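Local coordinates for neurogenic locus protein delta (Drosophila melanogaster, PDB 7ALK), which acts as a ligand for the Notch receptor during neural and epidermal differentiation, and is represented here by its extracellular C2, DSL and first EGF-like domains, at residues L130-L136 / L154-V160; T61-V65 / F94-W100; S1-E5 / C162-Y166. One frame throughout, in Å; residues are numbered along the deposited sequence.

Contact 1: L130-L136 / L154-V160. With NAG (2-acetamido-2-deoxy-beta-D-glucopyranose), chain D.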
loop_
_atom_site.group_PDB
_atom_site.type_symbol
_atom_site.label_atom_id
_atom_site.label_comp_id
_atom_site.label_asym_id
_atom_site.label_seq_id
_atom_site.Cartn_x
_atom_site.Cartn_y
_atom_site.Cartn_z
ATOM N N LEU A 130 -0.809 17.818 -8.725
ATOM C CA LEU A 130 0.575 17.458 -8.458
ATOM C C LEU A 130 0.922 16.172 -9.194
ATOM O O LEU A 130 0.081 15.282 -9.354
ATOM C CB LEU A 130 0.837 17.300 -6.950
ATOM C CG LEU A 130 0.090 16.218 -6.167
ATOM C CD1 LEU A 130 0.883 14.921 -6.100
ATOM C CD2 LEU A 130 -0.236 16.718 -4.771
ATOM N N LEU A 131 2.173 16.087 -9.642
ATOM C CA LEU A 131 2.691 14.925 -10.353
ATOM C C LEU A 131 3.909 14.390 -9.614
ATOM O O LEU A 131 4.830 15.150 -9.298
ATOM C CB LEU A 131 3.067 15.272 -11.799
ATOM C CG LEU A 131 1.979 15.323 -12.879
ATOM C CD1 LEU A 131 0.959 16.425 -12.620
ATOM C CD2 LEU A 131 2.604 15.482 -14.259
ATOM N N VAL A 132 3.912 13.087 -9.342
ATOM C CA VAL A 132 5.018 12.416 -8.666
ATOM C C VAL A 132 5.434 11.233 -9.530
ATOM O O VAL A 132 4.676 10.265 -9.669
ATOM C CB VAL A 132 4.645 11.954 -7.251
ATOM C CG1 VAL A 132 5.859 11.366 -6.549
ATOM C CG2 VAL A 132 4.072 13.109 -6.450
ATOM N N GLN A 133 6.635 11.304 -10.101
ATOM C CA GLN A 133 7.139 10.276 -11.013
ATOM C C GLN A 133 8.588 9.992 -10.626
ATOM O O GLN A 133 9.481 10.787 -10.930
ATOM C CB GLN A 133 7.023 10.739 -12.463
ATOM C CG GLN A 133 7.671 9.819 -13.480
ATOM C CD GLN A 133 7.160 10.052 -14.891
ATOM O OE1 GLN A 133 5.962 10.233 -15.110
ATOM N NE2 GLN A 133 8.071 10.047 -15.858
ATOM N N GLN A 134 8.819 8.861 -9.960
ATOM C CA GLN A 134 10.136 8.559 -9.410
ATOM C C GLN A 134 10.289 7.048 -9.265
ATOM O O GLN A 134 9.370 6.277 -9.554
ATOM C CB GLN A 134 10.341 9.273 -8.072
ATOM C CG GLN A 134 9.457 8.745 -6.955
ATOM C CD GLN A 134 9.799 9.343 -5.605
ATOM O OE1 GLN A 134 10.033 8.621 -4.636
ATOM N NE2 GLN A 134 9.822 10.670 -5.533
ATOM N N VAL A 135 11.471 6.635 -8.810
ATOM C CA VAL A 135 11.819 5.229 -8.630
ATOM C C VAL A 135 11.556 4.856 -7.177
ATOM O O VAL A 135 12.130 5.456 -6.260
ATOM C CB VAL A 135 13.286 4.963 -9.006
ATOM C CG1 VAL A 135 13.619 3.487 -8.861
ATOM C CG2 VAL A 135 13.573 5.448 -10.419
ATOM N N LEU A 136 10.700 3.858 -6.962
ATOM C CA LEU A 136 10.285 3.455 -5.625
ATOM C C LEU A 136 10.589 1.980 -5.405
ATOM O O LEU A 136 10.277 1.140 -6.256
ATOM C CB LEU A 136 8.794 3.732 -5.409
ATOM C CG LEU A 136 8.238 3.471 -4.008
ATOM C CD1 LEU A 136 9.160 4.047 -2.948
ATOM C CD2 LEU A 136 6.850 4.069 -3.878
ATOM N N LEU A 154 -0.802 20.078 -0.007
ATOM C CA LEU A 154 -1.275 18.714 0.200
ATOM C C LEU A 154 -0.125 17.862 0.715
ATOM O O LEU A 154 0.933 17.793 0.081
ATOM C CB LEU A 154 -1.844 18.124 -1.092
ATOM C CG LEU A 154 -2.279 16.660 -1.015
ATOM C CD1 LEU A 154 -3.277 16.456 0.113
ATOM C CD2 LEU A 154 -2.871 16.213 -2.336
ATOM N N GLU A 155 -0.338 17.212 1.855
ATOM C CA GLU A 155 0.656 16.347 2.475
ATOM C C GLU A 155 0.189 14.899 2.394
ATOM O O GLU A 155 -0.988 14.603 2.622
ATOM C CB GLU A 155 0.895 16.749 3.933
ATOM C CG GLU A 155 2.129 16.126 4.561
ATOM C CD GLU A 155 2.418 16.677 5.944
ATOM O OE1 GLU A 155 1.800 17.697 6.319
ATOM O OE2 GLU A 155 3.259 16.087 6.657
ATOM N N TYR A 156 1.115 13.997 2.071
ATOM C CA TYR A 156 0.757 12.611 1.806
ATOM C C TYR A 156 1.951 11.707 2.077
ATOM O O TYR A 156 3.102 12.150 2.096
ATOM C CB TYR A 156 0.284 12.422 0.358
ATOM C CG TYR A 156 1.292 12.897 -0.666
ATOM C CD1 TYR A 156 1.378 14.238 -1.016
ATOM C CD2 TYR A 156 2.168 12.004 -1.272
ATOM C CE1 TYR A 156 2.302 14.677 -1.944
ATOM C CE2 TYR A 156 3.095 12.434 -2.202
ATOM C CZ TYR A 156 3.158 13.771 -2.534
ATOM O OH TYR A 156 4.079 14.205 -3.458
ATOM N N ASP A 157 1.653 10.426 2.287
ATOM C CA ASP A 157 2.653 9.373 2.375
ATOM C C ASP A 157 2.364 8.323 1.309
ATOM O O ASP A 157 1.207 8.084 0.952
ATOM C CB ASP A 157 2.664 8.706 3.759
ATOM C CG ASP A 157 2.773 9.706 4.892
ATOM O OD1 ASP A 157 3.256 10.832 4.656
ATOM O OD2 ASP A 157 2.375 9.362 6.025
ATOM N N PHE A 158 3.422 7.693 0.802
ATOM C CA PHE A 158 3.268 6.676 -0.229
ATOM C C PHE A 158 4.324 5.598 -0.040
ATOM O O PHE A 158 5.447 5.878 0.387
ATOM C CB PHE A 158 3.367 7.274 -1.639
ATOM C CG PHE A 158 4.681 7.951 -1.925
ATOM C CD1 PHE A 158 4.904 9.260 -1.532
ATOM C CD2 PHE A 158 5.689 7.277 -2.596
ATOM C CE1 PHE A 158 6.110 9.883 -1.798
ATOM C CE2 PHE A 158 6.896 7.895 -2.865
ATOM C CZ PHE A 158 7.107 9.199 -2.465
ATOM N N ARG A 159 3.952 4.361 -0.368
ATOM C CA ARG A 159 4.867 3.232 -0.267
ATOM C C ARG A 159 4.304 2.063 -1.060
ATOM O O ARG A 159 3.141 2.065 -1.472
ATOM C CB ARG A 159 5.097 2.820 1.190
ATOM C CG ARG A 159 3.914 2.097 1.807
ATOM C CD ARG A 159 4.205 1.668 3.231
ATOM N NE ARG A 159 3.104 0.899 3.797
ATOM C CZ ARG A 159 3.054 0.477 5.052
ATOM N NH1 ARG A 159 4.033 0.728 5.905
ATOM N NH2 ARG A 159 1.996 -0.219 5.460
ATOM N N VAL A 160 5.153 1.058 -1.268
ATOM C CA VAL A 160 4.762 -0.218 -1.857
ATOM C C VAL A 160 5.173 -1.321 -0.895
ATOM O O VAL A 160 6.327 -1.365 -0.453
ATOM C CB VAL A 160 5.404 -0.443 -3.238
ATOM C CG1 VAL A 160 4.720 -1.601 -3.955
ATOM C CG2 VAL A 160 5.342 0.814 -4.070
HETATM C C1 NAG D . 9.409 15.896 -2.096
HETATM C C2 NAG D . 10.844 15.446 -1.830
HETATM C C3 NAG D . 11.748 15.893 -2.963
HETATM C C4 NAG D . 11.365 15.153 -4.234
HETATM C C5 NAG D . 9.866 15.285 -4.504
HETATM C C6 NAG D . 9.133 13.962 -4.487
HETATM C C7 NAG D . 11.198 15.279 0.593
HETATM C C8 NAG D . 11.746 15.951 1.816
HETATM N N2 NAG D . 11.325 15.954 -0.555
HETATM O O3 NAG D . 13.104 15.625 -2.627
HETATM O O4 NAG D . 12.092 15.679 -5.339
HETATM O O5 NAG D . 9.217 16.146 -3.547
HETATM O O6 NAG D . 7.780 14.117 -4.885
HETATM O O7 NAG D . 10.663 14.177 0.641
#
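Leu136 and Phe158 meet between the two sheets of the C2 domain's beta sandwich. Strand 124-135 is the outermost strand of the four-stranded sheet, and strand 153-161 belongs to the five-stranded sheet facing it. The two short strand segments run in roughly the same direction, 27° apart, and approach to 11.0 Å between axes. This is the spacing of facing sheets, and no hydrogen bond joins the segments. Leu130, Val132, Gln134 and Leu136 turn inward from one segment to meet Leu154, Tyr156, Phe158 and Val160 from the other. Packing is close at both ends. Leu136 CD2 lies at the edge of the Phe158 ring, in its plane and 3.6 Å from Phe158 CD2, and the same methyl also packs on Val160 CG2. Phe4 of strand 3-12 adds to this buried cluster. At the far end Leu130 CD2 touches Leu154 CD2 at 3.6 Å, the two side chains crossing at about a right angle. Between these ends the contact turns more polar and opens toward a sugar, probably the one carried by Asn145. The partly exposed Gln134 holds its amide 82° from the Phe158 plane, with Gln134 OE1 at the ring edge 3.7 Å from Phe158 CE2. That oxygen is hydrogen-bonded to Lys143, while Gln134 NE2 faces NAG C6 at 3.5 Å. Tyr156 has CG between its backbone N and carbonyl carbon (chi1 56°), which sends the ring across the gap, its hydroxyl end passing alongside Val132. Tyr156 OH comes to 4.0 Å from NAG O6. Val132 divides its two methyls between these neighbours: CG2 lies against the tyrosine hydroxyl, and CG1 stands 3.7 Å from NAG O6.

Contact 2: T61-V65 / F94-W100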
loop_
_atom_site.group_PDB
_atom_site.type_symbol
_atom_site.label_atom_id
_atom_site.label_comp_id
_atom_site.label_asym_id
_atom_site.label_seq_id
_atom_site.Cartn_x
_atom_site.Cartn_y
_atom_site.Cartn_z
ATOM N N THR A 61 -2.622 3.014 -15.576
ATOM C CA THR A 61 -2.514 1.560 -15.648
ATOM C C THR A 61 -2.821 0.892 -14.313
ATOM O O THR A 61 -3.275 -0.257 -14.291
ATOM C CB THR A 61 -1.120 1.159 -16.131
ATOM O OG1 THR A 61 -0.176 1.328 -15.064
ATOM C CG2 THR A 61 -0.698 2.020 -17.315
ATOM N N TYR A 62 -2.581 1.579 -13.197
ATOM C CA TYR A 62 -2.854 0.989 -11.892
ATOM C C TYR A 62 -4.257 1.305 -11.385
ATOM O O TYR A 62 -4.931 0.418 -10.849
ATOM C CB TYR A 62 -1.822 1.460 -10.864
ATOM C CG TYR A 62 -0.417 0.954 -11.104
ATOM C CD1 TYR A 62 -0.005 -0.273 -10.597
ATOM C CD2 TYR A 62 0.502 1.706 -11.827
ATOM C CE1 TYR A 62 1.279 -0.737 -10.807
ATOM C CE2 TYR A 62 1.789 1.249 -12.042
ATOM C CZ TYR A 62 2.171 0.028 -11.531
ATOM O OH TYR A 62 3.451 -0.431 -11.743
ATOM N N GLY A 63 -4.714 2.542 -11.532
ATOM C CA GLY A 63 -6.034 2.897 -11.046
ATOM C C GLY A 63 -6.337 4.359 -11.293
ATOM O O GLY A 63 -5.438 5.186 -11.478
ATOM N N ASP A 64 -7.644 4.663 -11.284
ATOM C CA ASP A 64 -8.177 6.015 -11.470
ATOM C C ASP A 64 -9.277 6.193 -10.420
ATOM O O ASP A 64 -10.470 6.075 -10.707
ATOM C CB ASP A 64 -8.697 6.218 -12.894
ATOM C CG ASP A 64 -9.176 7.637 -13.151
ATOM O OD1 ASP A 64 -9.029 8.498 -12.257
ATOM O OD2 ASP A 64 -9.701 7.890 -14.256
ATOM N N VAL A 65 -8.864 6.482 -9.188
ATOM C CA VAL A 65 -9.766 6.525 -8.042
ATOM C C VAL A 65 -10.338 7.928 -7.885
ATOM O O VAL A 65 -9.623 8.929 -8.015
ATOM C CB VAL A 65 -9.038 6.071 -6.762
ATOM C CG1 VAL A 65 -9.948 6.198 -5.550
ATOM C CG2 VAL A 65 -8.557 4.641 -6.913
ATOM N N PHE A 94 -3.676 0.575 -4.597
ATOM C CA PHE A 94 -3.665 0.126 -5.986
ATOM C C PHE A 94 -2.914 -1.197 -6.067
ATOM O O PHE A 94 -1.674 -1.204 -6.123
ATOM C CB PHE A 94 -3.012 1.169 -6.899
ATOM C CG PHE A 94 -3.584 2.549 -6.757
ATOM C CD1 PHE A 94 -3.091 3.429 -5.807
ATOM C CD2 PHE A 94 -4.609 2.972 -7.586
ATOM C CE1 PHE A 94 -3.618 4.702 -5.682
ATOM C CE2 PHE A 94 -5.137 4.242 -7.467
ATOM C CZ PHE A 94 -4.642 5.107 -6.514
ATOM N N PRO A 95 -3.603 -2.333 -6.076
ATOM C CA PRO A 95 -2.907 -3.621 -6.087
ATOM C C PRO A 95 -2.422 -3.997 -7.480
ATOM O O PRO A 95 -2.869 -3.462 -8.496
ATOM C CB PRO A 95 -3.981 -4.598 -5.597
ATOM C CG PRO A 95 -5.254 -4.001 -6.096
ATOM C CD PRO A 95 -5.067 -2.498 -6.049
ATOM N N PHE A 96 -1.484 -4.942 -7.505
ATOM C CA PHE A 96 -0.961 -5.487 -8.749
ATOM C C PHE A 96 -0.711 -6.977 -8.569
ATOM O O PHE A 96 -0.708 -7.499 -7.451
ATOM C CB PHE A 96 0.316 -4.758 -9.198
ATOM C CG PHE A 96 1.349 -4.603 -8.116
ATOM C CD1 PHE A 96 1.348 -3.491 -7.290
ATOM C CD2 PHE A 96 2.343 -5.553 -7.946
ATOM C CE1 PHE A 96 2.303 -3.341 -6.301
ATOM C CE2 PHE A 96 3.302 -5.407 -6.960
ATOM C CZ PHE A 96 3.281 -4.301 -6.136
ATOM N N SER A 97 -0.513 -7.669 -9.692
ATOM C CA SER A 97 -0.275 -9.108 -9.692
ATOM C C SER A 97 1.025 -9.483 -10.390
ATOM O O SER A 97 1.278 -10.672 -10.613
ATOM C CB SER A 97 -1.451 -9.842 -10.345
ATOM O OG SER A 97 -2.660 -9.587 -9.652
ATOM N N PHE A 98 1.850 -8.505 -10.741
ATOM C CA PHE A 98 3.122 -8.721 -11.412
ATOM C C PHE A 98 4.257 -8.267 -10.500
ATOM O O PHE A 98 4.040 -7.844 -9.361
ATOM C CB PHE A 98 3.162 -7.978 -12.750
ATOM C CG PHE A 98 2.567 -6.597 -12.694
ATOM C CD1 PHE A 98 3.324 -5.520 -12.265
ATOM C CD2 PHE A 98 1.250 -6.379 -13.063
ATOM C CE1 PHE A 98 2.780 -4.248 -12.210
ATOM C CE2 PHE A 98 0.699 -5.111 -13.009
ATOM C CZ PHE A 98 1.466 -4.044 -12.581
ATOM N N SER A 99 5.481 -8.361 -11.010
ATOM C CA SER A 99 6.629 -7.849 -10.274
ATOM C C SER A 99 6.578 -6.328 -10.251
ATOM O O SER A 99 6.301 -5.695 -11.273
ATOM C CB SER A 99 7.928 -8.333 -10.912
ATOM O OG SER A 99 7.922 -9.740 -11.083
ATOM N N TRP A 100 6.828 -5.743 -9.085
ATOM C CA TRP A 100 6.803 -4.294 -8.964
ATOM C C TRP A 100 7.895 -3.686 -9.835
ATOM O O TRP A 100 9.084 -3.951 -9.598
ATOM C CB TRP A 100 6.984 -3.861 -7.512
ATOM C CG TRP A 100 7.074 -2.375 -7.363
ATOM C CD1 TRP A 100 8.163 -1.656 -6.969
ATOM C CD2 TRP A 100 6.039 -1.424 -7.628
ATOM N NE1 TRP A 100 7.866 -0.315 -6.963
ATOM C CE2 TRP A 100 6.568 -0.146 -7.364
ATOM C CE3 TRP A 100 4.712 -1.529 -8.058
ATOM C CZ2 TRP A 100 5.818 1.019 -7.519
ATOM C CZ3 TRP A 100 3.969 -0.373 -8.210
ATOM C CH2 TRP A 100 4.523 0.885 -7.940
#
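Tyr62 and Phe94 bring the two backbones to 6.0 Å, CA to CA, without a hydrogen bond between the segments, while Tyr62 and Gly63 both face Leu47 of strand 40-48 in a classic beta bulge. At the bulge and just beyond it, the Phe94 ring lies against the start of strand 63-72. Its ring edge meets the backbone, Phe94 CD2 coming to 3.7 Å from Gly63 CA. Farther along the ring, Phe94 CE2 packs on Val65 CG2. Tyr62 CB and Phe94 CB also touch, at 4.1 Å, so the tyrosine begins its course beside the phenylalanine and then leads away from it. With CG anti to the carbonyl carbon (chi1 -67°), the Tyr62 ring reaches into the loop 96-100, which curls about its far end. There Tyr62 CE1 is 3.8 Å from Phe98 CZ and equally near Trp100 CZ3, and Phe96 CB approaches the edge of the ring more distantly. The tyrosine and the six-membered indole ring are turned 47° to each other, their centroids 5.7 Å apart, an oblique pairing. Tyr62 OH sits in the plane of the Phe98 ring, at its edge, and 3.6 Å from Trp100 CZ3. His49 meets the Tyr62 ring almost parallel to it, whereas Trp100 is held through its indole NE1 by the carbonyl of Leu136. Apolar and aromatic contacts thus join the bulged start of an outermost strand to strand 92-95 of the other sheet and the loop that follows it, closing one side of the C2 domain's beta sandwich.

Contact 3: S1-E5 / C162-Y166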
loop_
_atom_site.group_PDB
_atom_site.type_symbol
_atom_site.label_atom_id
_atom_site.label_comp_id
_atom_site.label_asym_id
_atom_site.label_seq_id
_atom_site.Cartn_x
_atom_site.Cartn_y
_atom_site.Cartn_z
ATOM N N SER A 1 -0.112 -10.116 -4.475
ATOM C CA SER A 1 1.252 -9.734 -4.821
ATOM C C SER A 1 1.455 -8.224 -4.742
ATOM O O SER A 1 1.437 -7.537 -5.760
ATOM C CB SER A 1 1.608 -10.230 -6.224
ATOM O OG SER A 1 1.752 -11.639 -6.252
ATOM N N GLY A 2 1.640 -7.711 -3.530
ATOM C CA GLY A 2 1.970 -6.311 -3.350
ATOM C C GLY A 2 0.846 -5.332 -3.627
ATOM O O GLY A 2 -0.177 -5.689 -4.219
ATOM N N SER A 3 1.033 -4.085 -3.197
ATOM C CA SER A 3 0.058 -3.023 -3.408
ATOM C C SER A 3 0.726 -1.681 -3.145
ATOM O O SER A 3 1.591 -1.564 -2.274
ATOM C CB SER A 3 -1.171 -3.187 -2.502
ATOM O OG SER A 3 -1.886 -4.368 -2.815
ATOM N N PHE A 4 0.316 -0.675 -3.913
ATOM C CA PHE A 4 0.803 0.690 -3.758
ATOM C C PHE A 4 -0.212 1.466 -2.931
ATOM O O PHE A 4 -1.361 1.635 -3.353
ATOM C CB PHE A 4 1.018 1.356 -5.119
ATOM C CG PHE A 4 1.583 2.754 -5.043
ATOM C CD1 PHE A 4 0.760 3.846 -4.818
ATOM C CD2 PHE A 4 2.937 2.977 -5.221
ATOM C CE1 PHE A 4 1.282 5.125 -4.752
ATOM C CE2 PHE A 4 3.463 4.254 -5.158
ATOM C CZ PHE A 4 2.633 5.329 -4.923
ATOM N N GLU A 5 0.208 1.935 -1.758
ATOM C CA GLU A 5 -0.657 2.666 -0.843
ATOM C C GLU A 5 -0.283 4.140 -0.842
ATOM O O GLU A 5 0.885 4.489 -0.634
ATOM C CB GLU A 5 -0.558 2.105 0.578
ATOM C CG GLU A 5 -1.177 0.730 0.757
ATOM C CD GLU A 5 -0.855 0.118 2.106
ATOM O OE1 GLU A 5 0.213 0.440 2.669
ATOM O OE2 GLU A 5 -1.673 -0.683 2.606
ATOM N N CYS A 162 4.576 -5.715 -0.027
ATOM C CA CYS A 162 4.129 -6.995 -0.553
ATOM C C CYS A 162 2.918 -7.504 0.222
ATOM O O CYS A 162 2.727 -7.187 1.400
ATOM C CB CYS A 162 5.253 -8.030 -0.493
ATOM S SG CYS A 162 6.765 -7.592 -1.392
ATOM N N ASP A 163 2.095 -8.299 -0.457
ATOM C CA ASP A 163 0.950 -8.917 0.191
ATOM C C ASP A 163 1.412 -10.012 1.151
ATOM O O ASP A 163 2.594 -10.364 1.221
ATOM C CB ASP A 163 -0.011 -9.492 -0.849
ATOM C CG ASP A 163 -0.818 -8.420 -1.556
ATOM O OD1 ASP A 163 -0.667 -7.231 -1.207
ATOM O OD2 ASP A 163 -1.603 -8.769 -2.463
ATOM N N LEU A 164 0.456 -10.554 1.902
ATOM C CA LEU A 164 0.767 -11.613 2.851
ATOM C C LEU A 164 1.259 -12.855 2.117
ATOM O O LEU A 164 0.763 -13.197 1.040
ATOM C CB LEU A 164 -0.463 -11.948 3.694
ATOM C CG LEU A 164 -0.257 -12.939 4.843
ATOM C CD1 LEU A 164 0.640 -12.344 5.918
ATOM C CD2 LEU A 164 -1.595 -13.364 5.430
ATOM N N ASN A 165 2.255 -13.520 2.707
ATOM C CA ASN A 165 2.864 -14.736 2.169
ATOM C C ASN A 165 3.549 -14.504 0.826
ATOM O O ASN A 165 3.791 -15.458 0.078
ATOM C CB ASN A 165 1.840 -15.871 2.048
ATOM C CG ASN A 165 1.417 -16.420 3.394
ATOM O OD1 ASN A 165 2.207 -16.458 4.338
ATOM N ND2 ASN A 165 0.163 -16.850 3.491
ATOM N N TYR A 166 3.872 -13.256 0.501
ATOM C CA TYR A 166 4.603 -12.922 -0.715
ATOM C C TYR A 166 5.874 -12.176 -0.338
ATOM O O TYR A 166 5.809 -11.082 0.236
ATOM C CB TYR A 166 3.744 -12.092 -1.671
ATOM C CG TYR A 166 2.864 -12.930 -2.567
ATOM C CD1 TYR A 166 3.366 -13.489 -3.736
ATOM C CD2 TYR A 166 1.535 -13.170 -2.245
ATOM C CE1 TYR A 166 2.568 -14.259 -4.560
ATOM C CE2 TYR A 166 0.730 -13.941 -3.065
ATOM C CZ TYR A 166 1.252 -14.482 -4.220
ATOM O OH TYR A 166 0.456 -15.249 -5.038
#
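Asp163 reaches back over the first residues of the chain, its side chain lying along the backbone of Ser1 and Gly2. Its CB is 3.6 Å from Gly2 N. CG, placed beside Asp163's own backbone N and anti to its carbonyl carbon (chi1 -75°), comes closer still to the same Gly2 nitrogen. At the tip the carboxylate oxygens part. Asp163 OD1 stays near Gly2 and stands 3.5 Å from Ser3 OG, while OD2 accepts a hydrogen bond from the amino terminus, Ser1 N to Asp163 OD2 at 2.8 Å. This bond is also a salt bridge. The nitrogen approaches from above the carboxylate, 54° out of its plane, and the acid would probably help to stabilise the positive charge of the chain's first nitrogen. The backbones are in direct contact beneath, with Gly2 CA 3.6 Å from Cys162 CA. Ser1 sends its hydroxyl elsewhere: Ser1 OG rests over one face of the Tyr166 ring, 3.2 Å above the plane and displaced toward the rim. Ser3 OG turns back to donate to the carbonyl oxygen of its neighbour, Gly2 O, at 2.6 Å. A type II beta turn from Asp163 to Tyr166, closed by Tyr166 N bonding to Asp163 O, lets both residues reach Ser1, one at its amino group and the other at its hydroxyl. Cys162 forms a disulfide with Cys171 and Phe174 meets the Tyr166 ring edge-to-face, both within the DSL part; the contact thus sets the start of that part against the start of the C2 domain. Beyond Gly2 the chain enters strand 3-12, where Ser3 pairs with Thr161 of strand 153-161 and Phe4 with Phe94 of strand 92-95, between two antiparallel neighbours.

Overall arrangement
Contact 1 is the most buried of the three, a mainly apolar meeting of the two sheets with a glycan beside its polar middle. Contact 2 also joins both sheets, but through a partly exposed, largely aromatic margin. Contact 3 lies at the boundary of the C2 and DSL domains and rests on charge and polar backbone atoms. Strand 3-12 links all three, pairing with strand 153-161 of contact 1 and strand 92-95 of contact 2. Phe4 packs on Leu136 and Val160, Glu5 forms a salt bridge with Arg159, and Phe96 lies against the chain start. Trp100 and Val160 bring contacts 1 and 2 together.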